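Local structure of lectin (Lotus tetragonolobus, 2EIG) at residues Ala116-Ser121 against Val125-Ser130. The protein is a seed lectin of the legume family that probably binds L-fucose-containing sugars and holds manganese and calcium ions. Sequence-based numbering, arbitrary orientation.
Sequences AVEFDS and VWDPKS. With MN (manganese (II) ion), chain F; CA (calcium ion), chain G.
Asp120 and Asp127 reach toward each other from opposite directions and meet through two metal ions rather than directly. OD1 of Asp120 bridges the two ions, 2.2 Å from manganese and 2.5 Å from calcium, while its OD2 also binds calcium, making that carboxylate bidentate. Asp127 divides its oxygens instead: OD1 takes manganese at 2.1 Å and OD2 takes calcium at 2.4 Å. The two carboxylate planes stand 77° apart, and Asp120 OD1 lies 3.2 Å from Asp127 OD1, a separation of like charges that the cations presumably make tolerable. Short aspartates suit this tight centre. Glu118, with one more methylene and a chain extended beyond CG (chi2 170°), spans the greater gap from the strand and gives OE2 to manganese at 2.2 Å; its OE1 accepts a hydrogen bond from a manganese-bound water. Around Trp126 the fit is looser: its NE1 donates to a calcium-bound water at 3.0 Å, and its partly exposed indole stacks on Tyr101. His135 completes the manganese site, and His122 O with Asn124 OD1 the calcium site. Together the two sites form the paired metal centre characteristic of legume lectins, which in that family holds the carbohydrate-binding loops in shape, and probably does so here. Strand 115-120, between strands 81-88 and 135-140 of the seven-stranded sheet, supplies Glu118 and Asp120; the loop leading on to strand 135-140 brings Asp127.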
loop_
_atom_site.group_PDB
_atom_site.type_symbol
_atom_site.label_atom_id
_atom_site.label_comp_id
_atom_site.label_asym_id
_atom_site.label_seq_id
_atom_site.Cartn_x
_atom_site.Cartn_y
_atom_site.Cartn_z
ATOM N N ALA A 116 -5.754 15.138 -5.569
ATOM C CA ALA A 116 -4.801 16.174 -5.861
ATOM C C ALA A 116 -3.437 15.895 -5.208
ATOM O O ALA A 116 -3.360 15.243 -4.170
ATOM C CB ALA A 116 -5.358 17.531 -5.387
ATOM N N VAL A 117 -2.381 16.323 -5.896
ATOM C CA VAL A 117 -1.066 16.488 -5.351
ATOM C C VAL A 117 -0.809 18.011 -5.261
ATOM O O VAL A 117 -0.707 18.725 -6.275
ATOM C CB VAL A 117 0.018 15.783 -6.212
ATOM C CG1 VAL A 117 1.435 15.997 -5.589
ATOM C CG2 VAL A 117 -0.318 14.240 -6.405
ATOM N N GLU A 118 -0.712 18.490 -4.033
ATOM C CA GLU A 118 -0.620 19.909 -3.767
ATOM C C GLU A 118 0.791 20.278 -3.403
ATOM O O GLU A 118 1.533 19.526 -2.780
ATOM C CB GLU A 118 -1.580 20.370 -2.642
ATOM C CG GLU A 118 -1.199 19.740 -1.301
ATOM C CD GLU A 118 -1.950 20.325 -0.124
ATOM O OE1 GLU A 118 -3.172 20.474 -0.162
ATOM O OE2 GLU A 118 -1.276 20.603 0.859
ATOM N N PHE A 119 1.136 21.488 -3.767
ATOM C CA PHE A 119 2.427 22.043 -3.472
ATOM C C PHE A 119 1.923 23.285 -2.761
ATOM O O PHE A 119 1.526 24.265 -3.365
ATOM C CB PHE A 119 3.191 22.363 -4.761
ATOM C CG PHE A 119 3.598 21.145 -5.550
ATOM C CD1 PHE A 119 2.768 20.624 -6.540
ATOM C CD2 PHE A 119 4.810 20.489 -5.273
ATOM C CE1 PHE A 119 3.132 19.497 -7.278
ATOM C CE2 PHE A 119 5.186 19.370 -6.008
ATOM C CZ PHE A 119 4.351 18.861 -7.016
ATOM N N ASP A 120 1.925 23.220 -1.454
ATOM C CA ASP A 120 1.223 24.156 -0.639
ATOM C C ASP A 120 2.300 25.013 0.031
ATOM O O ASP A 120 3.155 24.499 0.743
ATOM C CB ASP A 120 0.407 23.356 0.399
ATOM C CG ASP A 120 -0.481 24.215 1.265
ATOM O OD1 ASP A 120 -1.454 23.691 1.833
ATOM O OD2 ASP A 120 -0.231 25.416 1.442
ATOM N N SER A 121 2.236 26.321 -0.209
ATOM C CA SER A 121 3.297 27.246 0.218
ATOM C C SER A 121 2.936 27.958 1.520
ATOM O O SER A 121 3.640 28.831 1.948
ATOM C CB SER A 121 3.496 28.290 -0.873
ATOM O OG SER A 121 2.270 28.910 -1.216
ATOM N N VAL A 125 -4.663 26.374 8.997
ATOM C CA VAL A 125 -5.005 25.684 10.242
ATOM C C VAL A 125 -5.054 24.141 10.113
ATOM O O VAL A 125 -4.789 23.445 11.098
ATOM C CB VAL A 125 -6.354 26.248 10.841
ATOM C CG1 VAL A 125 -6.280 27.777 10.993
ATOM C CG2 VAL A 125 -7.451 25.953 9.933
ATOM N N TRP A 126 -5.342 23.628 8.889
ATOM C CA TRP A 126 -5.575 22.218 8.648
ATOM C C TRP A 126 -4.341 21.559 8.062
ATOM O O TRP A 126 -4.305 20.342 7.813
ATOM C CB TRP A 126 -6.740 22.079 7.667
ATOM C CG TRP A 126 -6.507 22.921 6.369
ATOM C CD1 TRP A 126 -5.664 22.628 5.349
ATOM C CD2 TRP A 126 -7.117 24.191 6.034
ATOM N NE1 TRP A 126 -5.733 23.609 4.374
ATOM C CE2 TRP A 126 -6.624 24.570 4.766
ATOM C CE3 TRP A 126 -8.037 25.028 6.680
ATOM C CZ2 TRP A 126 -7.020 25.742 4.130
ATOM C CZ3 TRP A 126 -8.423 26.197 6.062
ATOM C CH2 TRP A 126 -7.897 26.552 4.785
ATOM N N ASP A 127 -3.338 22.385 7.802
ATOM C CA ASP A 127 -2.080 21.958 7.257
ATOM C C ASP A 127 -1.207 21.304 8.294
ATOM O O ASP A 127 -1.405 21.541 9.484
ATOM C CB ASP A 127 -1.367 23.153 6.615
ATOM C CG ASP A 127 -1.895 23.432 5.255
ATOM O OD1 ASP A 127 -2.301 22.438 4.632
ATOM O OD2 ASP A 127 -1.967 24.607 4.852
ATOM N N PRO A 128 -0.249 20.487 7.842
ATOM C CA PRO A 128 0.545 19.709 8.774
ATOM C C PRO A 128 1.124 20.610 9.875
ATOM O O PRO A 128 2.059 21.420 9.632
ATOM C CB PRO A 128 1.613 19.056 7.897
ATOM C CG PRO A 128 1.038 19.013 6.521
ATOM C CD PRO A 128 0.077 20.189 6.427
ATOM N N LYS A 129 0.456 20.497 11.034
ATOM C CA LYS A 129 0.649 21.265 12.292
ATOM C C LYS A 129 1.844 20.636 12.902
ATOM O O LYS A 129 2.101 20.764 14.137
ATOM C CB LYS A 129 -0.503 21.012 13.287
ATOM C CG LYS A 129 -1.263 22.221 13.788
ATOM C CD LYS A 129 -2.514 21.775 14.615
ATOM C CE LYS A 129 -3.100 20.424 14.165
ATOM N NZ LYS A 129 -3.767 20.446 12.807
ATOM N N SER A 130 2.520 19.881 12.032
ATOM C CA SER A 130 3.900 19.548 12.162
ATOM C C SER A 130 4.352 20.958 12.227
ATOM O O SER A 130 3.530 21.865 12.089
ATOM C CB SER A 130 4.373 18.853 10.890
ATOM O OG SER A 130 3.583 17.675 10.630
HETATM MN MN MN F . -1.824 21.679 2.684
HETATM CA CA CA G . -2.260 25.796 2.797
HETATM O O HOH W 1 -3.890 21.730 2.008
HETATM O O HOH W 2 -4.154 24.738 2.069
HETATM O O HOH W 3 -2.075 19.664 3.613
HETATM O O HOH W 4 -2.460 27.367 1.068
#